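Local structure of uncharacterized protein conserved in bacteria (Cupriavidus necator, 5DMH) at residues S172-E175 and H176-L179; P318-L321 and A322-E325; E352-A355 and V356-E359; V362-A365 and G366-E370. The protein catalyses the ATP-dependent phosphorylation of 3-oxo-tetronate to 3-oxo-tetronate 4-phosphate, as a member of the four-carbon acid sugar kinase family. All coordinates share one frame; numbering follows the deposited sequence.

The four interactions surround one ADP molecule. Interaction 1, in the sugar-binding N-terminal domain, reaches the beta-phosphate and the ribose, whereas interactions 2, 3 and 4, all in the nucleotide-binding C-terminal domain, border the adenine, and interaction 4 also holds the ribose hydroxyls. Centres of interactions 2 and 4, like those of 3 and 4, are about 11 Å apart, and the three pack against one another, largely through aliphatic side chains. Interaction 1 joins them through Pro178, whose O lies 2.8 Å from Gln357 NE2 of interaction 3, and packs on Val362 of interaction 4. Interactions 1 and 2 do not touch; their nearest atoms are about 10 Å apart, with the nucleotide spanning both.

Interaction 1 (S172-E175 and H176-L179); sequences SGME and HHPL. With ADP (adenosine-5'-diphosphate), chain C.
Two successive i to i+3 backbone hydrogen bonds, His176 N to Gly173 O (3.0 Å) and His177 N to Met174 O (3.1 Å), wind this chain into a short 3-10 turn before it extends at His177. Both donors approach from above the plane of the carbonyl they use, consistent with the tight winding. An ST turn precedes it: Ser172 OG accepts from Met174 N at 3.2 Å. Glu175 folds back over the same turn, and its OE1 takes the Gly173 N-H on the syn side of the carboxylate at 2.7 Å. Its CG sits between the backbone N and the carbonyl carbon (chi1 69°), which places that methylene over the centre of the His176 ring, a CH-pi contact of 3.8 Å from CG to the ring centroid. The selenomethionine Met174 runs beside His177, with its CE methyl 3.8 Å from His177 CD2.

His177 brings this loop, within the sugar-binding domain, to the nucleotide. Pro178 CD packs on one face of its imidazole. ND1 accepts from Leu179 N, tilted from the ring plane, and is also bonded to Thr180 N; with NE2 on the phosphate, this restrains the ring's rotation. Farther along, Pro178 CG and Leu179 CD2 line the ribose. At the edge of the imidazole, in its plane, His177 NE2 donates to ADP O3B, 2.6 Å away and almost straight (174°).

Interaction 2 (P318-L321 and A322-E325); sequences PLAL and ARGE. With ADP (adenosine-5'-diphosphate), chain C.
Helix 318-322 is a short helix that ends in a Schellman motif: Gly324, with positive phi (78°), donates its N to Leu321 O at 2.9 Å, and Glu325 N reaches back to Ala320 O at 3.0 Å. Ahead of this cap, Ala322 N and Arg323 N make the regular helical bonds to Pro318 O and Leu319 O.

The Arg323 side chain folds back along the helix. It bends at chi3 (-69°), which lays one face of the guanidinium over Leu319 O and the CA of Ala320, while NH1 approaches Leu319 CB. Glu325 meets this group at its edge. Arg323 NE donates to Glu325 OE2 at 2.6 Å in a salt bridge that lies in the guanidinium plane but arrives above the carboxylate plane; a weak bond from Arg323 NH2 goes to the same oxygen. The other carboxylate oxygen, Glu325 OE1, rests 3.4 Å from Ala320 CB. The ion pair thus closes over the capped end on an exposed part of the surface.

At the opposite end, Pro318 CG comes up at the N1 and N6 rim of the adenine, off its plane, 3.7 Å from ADP N1. The helix follows strand 313-315 and is wedged between helices: Leu319 and Ala322 pack on Leu360 of helix 350-360, Leu321 and Ala322 on Leu368 of helix 362-382, and Ala320 on Val327 of helix 327-336.

Interaction 3 (E352-A355 and V356-E359); sequences EVKA and VQAE. With ADP (adenosine-5'-diphosphate), chain C.
On alpha-helix 350-360 the flat carboxamide of Gln357 is sandwiched between two valines: Val353 CG1 stands over one face, 3.7 Å from Gln357 CD, and Val362 CG2 of the following helix covers the other. Both edges of the amide are bonded. Gln357 NE2 is hydrogen-bonded to the carbonyl O of Pro178, a tie from this helix to the sugar-binding domain, and Gln357 OE1 accepts from a water at 2.6 Å. Two faces and two bonds thus hold the amide in orientation, and its polar atoms are satisfied although the residue is buried.

The second flat group is the adenine of ADP. Val353 CG2 stands over one of its faces, 4.0 Å from ADP C6, whereas Val356 CG1 comes up to the N1 edge, 3.7 Å from ADP N1. Val353 therefore serves two planes with its two methyls: CG1, anti to the backbone N (chi1 170°), goes to the amide, and CG2 goes to the base.

These residues lie on one side of the helix, where Val353 and Gln357, one turn apart, run side by side. The backbone bond Gln357 N to Val353 O (2.9 Å) joins the same pair, flanked by Val356 N to Glu352 O and Ala358 N to Lys354 O; the last bond, Glu359 N to Ala355 O, is weak. Val356 also packs on Ala365 of helix 362-382. On the outer side Lys354, bent at chi2, brings its ammonium back toward the glutamine, where Lys354 NZ donates to the same water at 2.6 Å.

Interaction 4 (V362-A365 and G366-E370); sequences VERA and GHLVE. With ADP (adenosine-5'-diphosphate), chain C.
The backbone bonds His367 N to Glu363 O and Leu368 N to Arg364 O, both 2.9 Å, wind this first part of alpha-helix 362-382, with Gly366 N to Val362 O and Val369 N to Ala365 O beside them. The helix grips the ribose of ADP at two points: ADP O3' donates to Glu370 OE2 at 2.7 Å, and ADP O2' to Gly366 O at 2.9 Å. Gly366 O also accepts from Glu370 N, so one carbonyl serves both helix and sugar. Lys84, in a salt bridge with Glu370 OE1, probably helps to position the carboxylate.

Beyond these bonds lie van der Waals contacts: Val369 CB approaches ADP O2' at 3.3 Å, and Ala365 CB meets ADP C2 at the base. On the exposed side Glu363 CG, anti to the backbone N (chi1 -177°), is carried over a face of the His367 ring, 4.0 Å from its centroid in a CH-pi contact, and Leu368 CD1 sits over one face of the Arg364 guanidinium, near NE.

Leu368 and Val369 rest against helix 318-322, Ala365 against Leu360 of helix 350-360, and Glu370 against helix 393-403, which places this helix between its neighbours with its glycine toward the nucleotide.

Interaction 1 (S172-E175 and H176-L179)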
loop_
_atom_site.group_PDB
_atom_site.type_symbol
_atom_site.label_atom_id
_atom_site.label_comp_id
_atom_site.label_asym_id
_atom_site.label_seq_id
_atom_site.Cartn_x
_atom_site.Cartn_y
_atom_site.Cartn_z
ATOM N N SER A 172 18.205 2.076 6.480
ATOM C CA SER A 172 16.976 2.526 7.136
ATOM C C SER A 172 16.237 1.425 7.925
ATOM O O SER A 172 15.270 1.692 8.656
ATOM C CB SER A 172 16.006 3.069 6.087
ATOM O OG SER A 172 15.436 1.992 5.346
ATOM N N GLY A 173 16.695 0.194 7.766
ATOM C CA GLY A 173 15.963 -0.976 8.220
ATOM C C GLY A 173 15.391 -1.789 7.051
ATOM O O GLY A 173 15.140 -2.990 7.207
HETATM N N MSE A 174 15.174 -1.167 5.887
HETATM C CA MSE A 174 14.625 -1.886 4.729
HETATM C C MSE A 174 15.613 -2.905 4.161
HETATM O O MSE A 174 15.226 -3.839 3.474
HETATM C CB MSE A 174 14.160 -0.924 3.624
HETATM C CG MSE A 174 12.830 -0.280 3.928
HETATM SE SE MSE A 174 11.385 -1.600 4.210
HETATM C CE MSE A 174 11.365 -2.372 2.445
ATOM N N GLU A 175 16.881 -2.753 4.505
ATOM C CA GLU A 175 17.867 -3.734 4.089
ATOM C C GLU A 175 17.592 -5.058 4.772
ATOM O O GLU A 175 18.161 -6.071 4.373
ATOM C CB GLU A 175 19.303 -3.234 4.365
ATOM C CG GLU A 175 19.684 -3.150 5.793
ATOM C CD GLU A 175 19.301 -1.853 6.486
ATOM O OE1 GLU A 175 18.352 -1.147 6.058
ATOM O OE2 GLU A 175 19.971 -1.552 7.514
ATOM N N HIS A 176 16.743 -5.048 5.808
ATOM C CA HIS A 176 16.351 -6.267 6.510
ATOM C C HIS A 176 14.893 -6.692 6.286
ATOM O O HIS A 176 14.377 -7.543 7.019
ATOM C CB HIS A 176 16.582 -6.102 8.010
ATOM C CG HIS A 176 18.018 -5.883 8.352
ATOM N ND1 HIS A 176 18.456 -4.808 9.092
ATOM C CD2 HIS A 176 19.125 -6.599 8.037
ATOM C CE1 HIS A 176 19.770 -4.870 9.219
ATOM N NE2 HIS A 176 20.200 -5.950 8.590
ATOM N N HIS A 177 14.220 -6.128 5.300
ATOM C CA HIS A 177 12.839 -6.586 5.028
ATOM C C HIS A 177 12.830 -8.098 4.752
ATOM O O HIS A 177 13.673 -8.603 4.035
ATOM C CB HIS A 177 12.216 -5.813 3.870
ATOM C CG HIS A 177 10.737 -6.004 3.749
ATOM N ND1 HIS A 177 10.191 -7.094 3.104
ATOM C CD2 HIS A 177 9.684 -5.293 4.219
ATOM C CE1 HIS A 177 8.879 -7.032 3.158
ATOM N NE2 HIS A 177 8.541 -5.948 3.831
ATOM N N PRO A 178 11.858 -8.840 5.315
ATOM C CA PRO A 178 11.889 -10.312 5.164
ATOM C C PRO A 178 11.784 -10.843 3.730
ATOM O O PRO A 178 12.368 -11.894 3.412
ATOM C CB PRO A 178 10.654 -10.790 5.949
ATOM C CG PRO A 178 10.172 -9.612 6.723
ATOM C CD PRO A 178 10.702 -8.368 6.092
ATOM N N LEU A 179 11.021 -10.135 2.907
ATOM C CA LEU A 179 10.731 -10.527 1.528
ATOM C C LEU A 179 11.483 -9.780 0.428
ATOM O O LEU A 179 11.884 -10.401 -0.563
ATOM C CB LEU A 179 9.244 -10.322 1.271
ATOM C CG LEU A 179 8.256 -11.449 1.553
ATOM C CD1 LEU A 179 8.691 -12.377 2.628
ATOM C CD2 LEU A 179 6.849 -10.882 1.801
HETATM P PB ADP C . 5.334 -4.941 5.586
HETATM O O1B ADP C . 4.109 -4.045 5.435
HETATM O O2B ADP C . 6.116 -4.601 6.843
HETATM O O3B ADP C . 6.183 -5.028 4.326
HETATM P PA ADP C . 4.128 -7.548 5.019
HETATM O O1A ADP C . 3.023 -8.188 5.761
HETATM O O2A ADP C . 3.940 -6.994 3.648
HETATM O O3A ADP C . 4.769 -6.413 5.995
HETATM O "O5'" ADP C . 5.356 -8.565 4.832
HETATM C "C5'" ADP C . 5.946 -9.242 5.933
HETATM C "C4'" ADP C . 6.263 -10.674 5.513
HETATM O "O4'" ADP C . 7.155 -11.254 6.451
HETATM C "C3'" ADP C . 5.015 -11.547 5.491
HETATM O "O3'" ADP C . 5.077 -12.514 4.425
HETATM C "C2'" ADP C . 5.080 -12.220 6.826
HETATM O "O2'" ADP C . 4.271 -13.375 6.898
HETATM C "C1'" ADP C . 6.567 -12.451 6.946
HETATM N N9 ADP C . 6.928 -12.683 8.340
HETATM C C8 ADP C . 6.455 -12.028 9.428
HETATM N N7 ADP C . 6.982 -12.529 10.555
HETATM C C5 ADP C . 7.809 -13.531 10.172
HETATM C C6 ADP C . 8.659 -14.492 10.875
HETATM N N6 ADP C . 8.722 -14.410 12.220
HETATM N N1 ADP C . 9.372 -15.365 10.137
HETATM C C2 ADP C . 9.304 -15.399 8.790
HETATM N N3 ADP C . 8.528 -14.565 8.060
HETATM C C4 ADP C . 7.765 -13.636 8.712
#

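Interaction 2 (P318-L321 and A322-E325)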
loop_
_atom_site.group_PDB
_atom_site.type_symbol
_atom_site.label_atom_id
_atom_site.label_comp_id
_atom_site.label_asym_id
_atom_site.label_seq_id
_atom_site.Cartn_x
_atom_site.Cartn_y
_atom_site.Cartn_z
ATOM N N PRO A 318 6.455 -19.493 13.397
ATOM C CA PRO A 318 6.372 -20.092 12.055
ATOM C C PRO A 318 6.823 -21.555 12.039
ATOM O O PRO A 318 6.354 -22.360 11.236
ATOM C CB PRO A 318 7.318 -19.227 11.232
ATOM C CG PRO A 318 7.337 -17.904 11.947
ATOM C CD PRO A 318 7.298 -18.293 13.401
ATOM N N LEU A 319 7.740 -21.910 12.924
ATOM C CA LEU A 319 8.240 -23.286 12.938
ATOM C C LEU A 319 7.163 -24.252 13.415
ATOM O O LEU A 319 7.112 -25.398 12.963
ATOM C CB LEU A 319 9.502 -23.403 13.789
ATOM C CG LEU A 319 10.686 -22.503 13.416
ATOM C CD1 LEU A 319 11.850 -22.819 14.346
ATOM C CD2 LEU A 319 11.072 -22.701 11.987
ATOM N N ALA A 320 6.298 -23.794 14.317
ATOM C CA ALA A 320 5.134 -24.584 14.757
ATOM C C ALA A 320 4.108 -24.753 13.637
ATOM O O ALA A 320 3.532 -25.840 13.470
ATOM C CB ALA A 320 4.480 -23.948 15.972
ATOM N N LEU A 321 3.892 -23.692 12.858
ATOM C CA LEU A 321 3.038 -23.772 11.674
ATOM C C LEU A 321 3.530 -24.836 10.693
ATOM O O LEU A 321 2.747 -25.661 10.224
ATOM C CB LEU A 321 2.941 -22.401 10.963
ATOM C CG LEU A 321 2.217 -21.303 11.745
ATOM C CD1 LEU A 321 2.321 -19.960 11.048
ATOM C CD2 LEU A 321 0.747 -21.650 12.013
ATOM N N ALA A 322 4.831 -24.828 10.405
ATOM C CA ALA A 322 5.427 -25.791 9.483
ATOM C C ALA A 322 5.337 -27.223 10.009
ATOM O O ALA A 322 5.194 -28.137 9.217
ATOM C CB ALA A 322 6.890 -25.413 9.174
ATOM N N ARG A 323 5.409 -27.419 11.330
ATOM C CA ARG A 323 5.228 -28.760 11.924
ATOM C C ARG A 323 3.755 -29.185 11.959
ATOM O O ARG A 323 3.432 -30.305 12.349
ATOM C CB ARG A 323 5.766 -28.817 13.357
ATOM C CG ARG A 323 7.266 -28.648 13.502
ATOM C CD ARG A 323 7.714 -28.961 14.920
ATOM N NE ARG A 323 7.266 -27.962 15.904
ATOM C CZ ARG A 323 7.970 -26.897 16.292
ATOM N NH1 ARG A 323 9.166 -26.658 15.780
ATOM N NH2 ARG A 323 7.474 -26.051 17.191
ATOM N N GLY A 324 2.869 -28.270 11.595
ATOM C CA GLY A 324 1.451 -28.546 11.530
ATOM C C GLY A 324 0.795 -28.550 12.887
ATOM O O GLY A 324 -0.226 -29.211 13.076
ATOM N N GLU A 325 1.374 -27.833 13.838
ATOM C CA GLU A 325 0.742 -27.681 15.132
ATOM C C GLU A 325 -0.442 -26.724 14.983
ATOM O O GLU A 325 -0.488 -25.915 14.054
ATOM C CB GLU A 325 1.750 -27.228 16.175
ATOM C CG GLU A 325 2.838 -28.270 16.410
ATOM C CD GLU A 325 3.996 -27.742 17.221
ATOM O OE1 GLU A 325 3.836 -26.689 17.872
ATOM O OE2 GLU A 325 5.069 -28.383 17.203
HETATM P PB ADP C . 5.334 -4.941 5.586
HETATM O O1B ADP C . 4.109 -4.045 5.435
HETATM O O2B ADP C . 6.116 -4.601 6.843
HETATM O O3B ADP C . 6.183 -5.028 4.326
HETATM P PA ADP C . 4.128 -7.548 5.019
HETATM O O1A ADP C . 3.023 -8.188 5.761
HETATM O O2A ADP C . 3.940 -6.994 3.648
HETATM O O3A ADP C . 4.769 -6.413 5.995
HETATM O "O5'" ADP C . 5.356 -8.565 4.832
HETATM C "C5'" ADP C . 5.946 -9.242 5.933
HETATM C "C4'" ADP C . 6.263 -10.674 5.513
HETATM O "O4'" ADP C . 7.155 -11.254 6.451
HETATM C "C3'" ADP C . 5.015 -11.547 5.491
HETATM O "O3'" ADP C . 5.077 -12.514 4.425
HETATM C "C2'" ADP C . 5.080 -12.220 6.826
HETATM O "O2'" ADP C . 4.271 -13.375 6.898
HETATM C "C1'" ADP C . 6.567 -12.451 6.946
HETATM N N9 ADP C . 6.928 -12.683 8.340
HETATM C C8 ADP C . 6.455 -12.028 9.428
HETATM N N7 ADP C . 6.982 -12.529 10.555
HETATM C C5 ADP C . 7.809 -13.531 10.172
HETATM C C6 ADP C . 8.659 -14.492 10.875
HETATM N N6 ADP C . 8.722 -14.410 12.220
HETATM N N1 ADP C . 9.372 -15.365 10.137
HETATM C C2 ADP C . 9.304 -15.399 8.790
HETATM N N3 ADP C . 8.528 -14.565 8.060
HETATM C C4 ADP C . 7.765 -13.636 8.712
#

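Interaction 3 (E352-A355 and V356-E359)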
loop_
_atom_site.group_PDB
_atom_site.type_symbol
_atom_site.label_atom_id
_atom_site.label_comp_id
_atom_site.label_asym_id
_atom_site.label_seq_id
_atom_site.Cartn_x
_atom_site.Cartn_y
_atom_site.Cartn_z
ATOM N N GLU A 352 15.755 -13.191 14.203
ATOM C CA GLU A 352 14.790 -14.281 14.390
ATOM C C GLU A 352 14.150 -14.679 13.068
ATOM O O GLU A 352 13.960 -15.868 12.790
ATOM C CB GLU A 352 13.702 -13.874 15.384
ATOM C CG GLU A 352 14.235 -13.657 16.818
ATOM C CD GLU A 352 13.268 -12.920 17.753
ATOM O OE1 GLU A 352 12.328 -12.259 17.276
ATOM O OE2 GLU A 352 13.470 -12.969 18.994
ATOM N N VAL A 353 13.794 -13.684 12.269
ATOM C CA VAL A 353 13.241 -13.935 10.940
ATOM C C VAL A 353 14.243 -14.726 10.100
ATOM O O VAL A 353 13.883 -15.726 9.453
ATOM C CB VAL A 353 12.873 -12.622 10.251
ATOM C CG1 VAL A 353 12.526 -12.848 8.788
ATOM C CG2 VAL A 353 11.708 -11.966 10.975
ATOM N N LYS A 354 15.497 -14.288 10.104
ATOM C CA LYS A 354 16.532 -14.960 9.332
ATOM C C LYS A 354 16.664 -16.416 9.751
ATOM O O LYS A 354 16.853 -17.302 8.891
ATOM C CB LYS A 354 17.876 -14.246 9.452
ATOM C CG LYS A 354 18.040 -13.084 8.506
ATOM C CD LYS A 354 18.384 -13.549 7.087
ATOM C CE LYS A 354 18.591 -12.367 6.145
ATOM N NZ LYS A 354 18.565 -12.765 4.697
ATOM N N ALA A 355 16.540 -16.688 11.052
ATOM C CA ALA A 355 16.635 -18.069 11.530
ATOM C C ALA A 355 15.476 -18.932 11.010
ATOM O O ALA A 355 15.667 -20.074 10.623
ATOM C CB ALA A 355 16.690 -18.114 13.090
ATOM N N VAL A 356 14.270 -18.388 11.037
ATOM C CA VAL A 356 13.101 -19.096 10.556
ATOM C C VAL A 356 13.280 -19.376 9.054
ATOM O O VAL A 356 13.022 -20.462 8.561
ATOM C CB VAL A 356 11.824 -18.240 10.777
ATOM C CG1 VAL A 356 10.644 -18.832 10.000
ATOM C CG2 VAL A 356 11.498 -18.093 12.267
ATOM N N GLN A 357 13.734 -18.370 8.327
ATOM C CA GLN A 357 13.854 -18.485 6.890
ATOM C C GLN A 357 14.908 -19.501 6.478
ATOM O O GLN A 357 14.697 -20.226 5.503
ATOM C CB GLN A 357 14.140 -17.123 6.263
ATOM C CG GLN A 357 12.980 -16.121 6.382
ATOM C CD GLN A 357 13.359 -14.778 5.778
ATOM O OE1 GLN A 357 14.542 -14.406 5.789
ATOM N NE2 GLN A 357 12.388 -14.045 5.264
ATOM N N ALA A 358 16.030 -19.555 7.195
ATOM C CA ALA A 358 17.074 -20.548 6.920
ATOM C C ALA A 358 16.513 -21.960 7.036
ATOM O O ALA A 358 16.926 -22.860 6.314
ATOM C CB ALA A 358 18.276 -20.375 7.867
ATOM N N GLU A 359 15.568 -22.151 7.942
ATOM C CA GLU A 359 14.998 -23.477 8.160
ATOM C C GLU A 359 13.882 -23.799 7.155
ATOM O O GLU A 359 13.828 -24.912 6.647
ATOM C CB GLU A 359 14.481 -23.595 9.592
ATOM C CG GLU A 359 13.788 -24.904 9.907
ATOM C CD GLU A 359 14.755 -26.022 10.266
ATOM O OE1 GLU A 359 15.905 -26.022 9.773
ATOM O OE2 GLU A 359 14.356 -26.908 11.051
HETATM P PB ADP C . 5.334 -4.941 5.586
HETATM O O1B ADP C . 4.109 -4.045 5.435
HETATM O O2B ADP C . 6.116 -4.601 6.843
HETATM O O3B ADP C . 6.183 -5.028 4.326
HETATM P PA ADP C . 4.128 -7.548 5.019
HETATM O O1A ADP C . 3.023 -8.188 5.761
HETATM O O2A ADP C . 3.940 -6.994 3.648
HETATM O O3A ADP C . 4.769 -6.413 5.995
HETATM O "O5'" ADP C . 5.356 -8.565 4.832
HETATM C "C5'" ADP C . 5.946 -9.242 5.933
HETATM C "C4'" ADP C . 6.263 -10.674 5.513
HETATM O "O4'" ADP C . 7.155 -11.254 6.451
HETATM C "C3'" ADP C . 5.015 -11.547 5.491
HETATM O "O3'" ADP C . 5.077 -12.514 4.425
HETATM C "C2'" ADP C . 5.080 -12.220 6.826
HETATM O "O2'" ADP C . 4.271 -13.375 6.898
HETATM C "C1'" ADP C . 6.567 -12.451 6.946
HETATM N N9 ADP C . 6.928 -12.683 8.340
HETATM C C8 ADP C . 6.455 -12.028 9.428
HETATM N N7 ADP C . 6.982 -12.529 10.555
HETATM C C5 ADP C . 7.809 -13.531 10.172
HETATM C C6 ADP C . 8.659 -14.492 10.875
HETATM N N6 ADP C . 8.722 -14.410 12.220
HETATM N N1 ADP C . 9.372 -15.365 10.137
HETATM C C2 ADP C . 9.304 -15.399 8.790
HETATM N N3 ADP C . 8.528 -14.565 8.060
HETATM C C4 ADP C . 7.765 -13.636 8.712
HETATM O O HOH W 1 16.753 -14.658 4.406
#

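Interaction 4 (V362-A365 and G366-E370)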
loop_
_atom_site.group_PDB
_atom_site.type_symbol
_atom_site.label_atom_id
_atom_site.label_comp_id
_atom_site.label_asym_id
_atom_site.label_seq_id
_atom_site.Cartn_x
_atom_site.Cartn_y
_atom_site.Cartn_z
ATOM N N VAL A 362 12.221 -18.475 2.491
ATOM C CA VAL A 362 11.614 -17.153 2.647
ATOM C C VAL A 362 10.132 -17.152 2.286
ATOM O O VAL A 362 9.274 -16.717 3.064
ATOM C CB VAL A 362 12.390 -16.102 1.784
ATOM C CG1 VAL A 362 11.672 -14.779 1.718
ATOM C CG2 VAL A 362 13.846 -15.942 2.312
ATOM N N GLU A 363 9.815 -17.645 1.090
ATOM C CA GLU A 363 8.418 -17.630 0.655
ATOM C C GLU A 363 7.534 -18.551 1.517
ATOM O O GLU A 363 6.443 -18.154 1.909
ATOM C CB GLU A 363 8.300 -18.039 -0.818
ATOM C CG GLU A 363 6.873 -17.958 -1.323
ATOM C CD GLU A 363 6.765 -18.199 -2.816
ATOM O OE1 GLU A 363 6.580 -17.221 -3.558
ATOM O OE2 GLU A 363 6.861 -19.361 -3.242
ATOM N N ARG A 364 8.015 -19.747 1.819
ATOM C CA ARG A 364 7.231 -20.697 2.614
ATOM C C ARG A 364 6.907 -20.133 4.002
ATOM O O ARG A 364 5.749 -20.171 4.431
ATOM C CB ARG A 364 7.902 -22.062 2.738
ATOM C CG ARG A 364 6.895 -23.105 3.184
ATOM C CD ARG A 364 7.476 -24.412 3.643
ATOM N NE ARG A 364 6.408 -25.224 4.220
ATOM C CZ ARG A 364 6.594 -26.262 5.024
ATOM N NH1 ARG A 364 7.815 -26.635 5.369
ATOM N NH2 ARG A 364 5.549 -26.919 5.490
ATOM N N ALA A 365 7.901 -19.570 4.684
ATOM C CA ALA A 365 7.653 -19.001 6.010
ATOM C C ALA A 365 6.682 -17.850 5.950
ATOM O O ALA A 365 5.793 -17.734 6.786
ATOM C CB ALA A 365 8.953 -18.566 6.674
ATOM N N GLY A 366 6.857 -16.986 4.952
ATOM C CA GLY A 366 6.045 -15.799 4.843
ATOM C C GLY A 366 4.605 -16.202 4.600
ATOM O O GLY A 366 3.705 -15.657 5.210
ATOM N N HIS A 367 4.391 -17.166 3.714
ATOM C CA HIS A 367 3.033 -17.605 3.406
ATOM C C HIS A 367 2.359 -18.377 4.559
ATOM O O HIS A 367 1.155 -18.190 4.795
ATOM C CB HIS A 367 2.983 -18.377 2.084
ATOM C CG HIS A 367 3.110 -17.489 0.878
ATOM N ND1 HIS A 367 3.267 -17.980 -0.403
ATOM C CD2 HIS A 367 3.114 -16.138 0.768
ATOM C CE1 HIS A 367 3.362 -16.967 -1.249
ATOM N NE2 HIS A 367 3.271 -15.839 -0.566
ATOM N N LEU A 368 3.106 -19.194 5.301
ATOM C CA LEU A 368 2.520 -19.854 6.478
ATOM C C LEU A 368 1.979 -18.820 7.460
ATOM O O LEU A 368 0.869 -18.943 7.985
ATOM C CB LEU A 368 3.541 -20.745 7.180
ATOM C CG LEU A 368 3.871 -22.040 6.472
ATOM C CD1 LEU A 368 5.190 -22.676 6.953
ATOM C CD2 LEU A 368 2.697 -23.033 6.624
ATOM N N VAL A 369 2.757 -17.775 7.710
ATOM C CA VAL A 369 2.324 -16.753 8.645
ATOM C C VAL A 369 1.096 -15.989 8.142
ATOM O O VAL A 369 0.158 -15.767 8.900
ATOM C CB VAL A 369 3.457 -15.778 8.987
ATOM C CG1 VAL A 369 2.911 -14.552 9.792
ATOM C CG2 VAL A 369 4.598 -16.513 9.719
ATOM N N GLU A 370 1.116 -15.572 6.870
ATOM C CA GLU A 370 0.001 -14.895 6.260
ATOM C C GLU A 370 -1.256 -15.748 6.360
ATOM O O GLU A 370 -2.315 -15.242 6.728
ATOM C CB GLU A 370 0.303 -14.573 4.776
ATOM C CG GLU A 370 1.353 -13.488 4.572
ATOM C CD GLU A 370 1.735 -13.278 3.122
ATOM O OE1 GLU A 370 0.927 -13.638 2.231
ATOM O OE2 GLU A 370 2.867 -12.789 2.869
HETATM P PB ADP C . 5.334 -4.941 5.586
HETATM O O1B ADP C . 4.109 -4.045 5.435
HETATM O O2B ADP C . 6.116 -4.601 6.843
HETATM O O3B ADP C . 6.183 -5.028 4.326
HETATM P PA ADP C . 4.128 -7.548 5.019
HETATM O O1A ADP C . 3.023 -8.188 5.761
HETATM O O2A ADP C . 3.940 -6.994 3.648
HETATM O O3A ADP C . 4.769 -6.413 5.995
HETATM O "O5'" ADP C . 5.356 -8.565 4.832
HETATM C "C5'" ADP C . 5.946 -9.242 5.933
HETATM C "C4'" ADP C . 6.263 -10.674 5.513
HETATM O "O4'" ADP C . 7.155 -11.254 6.451
HETATM C "C3'" ADP C . 5.015 -11.547 5.491
HETATM O "O3'" ADP C . 5.077 -12.514 4.425
HETATM C "C2'" ADP C . 5.080 -12.220 6.826
HETATM O "O2'" ADP C . 4.271 -13.375 6.898
HETATM C "C1'" ADP C . 6.567 -12.451 6.946
HETATM N N9 ADP C . 6.928 -12.683 8.340
HETATM C C8 ADP C . 6.455 -12.028 9.428
HETATM N N7 ADP C . 6.982 -12.529 10.555
HETATM C C5 ADP C . 7.809 -13.531 10.172
HETATM C C6 ADP C . 8.659 -14.492 10.875
HETATM N N6 ADP C . 8.722 -14.410 12.220
HETATM N N1 ADP C . 9.372 -15.365 10.137
HETATM C C2 ADP C . 9.304 -15.399 8.790
HETATM N N3 ADP C . 8.528 -14.565 8.060
HETATM C C4 ADP C . 7.765 -13.636 8.712
#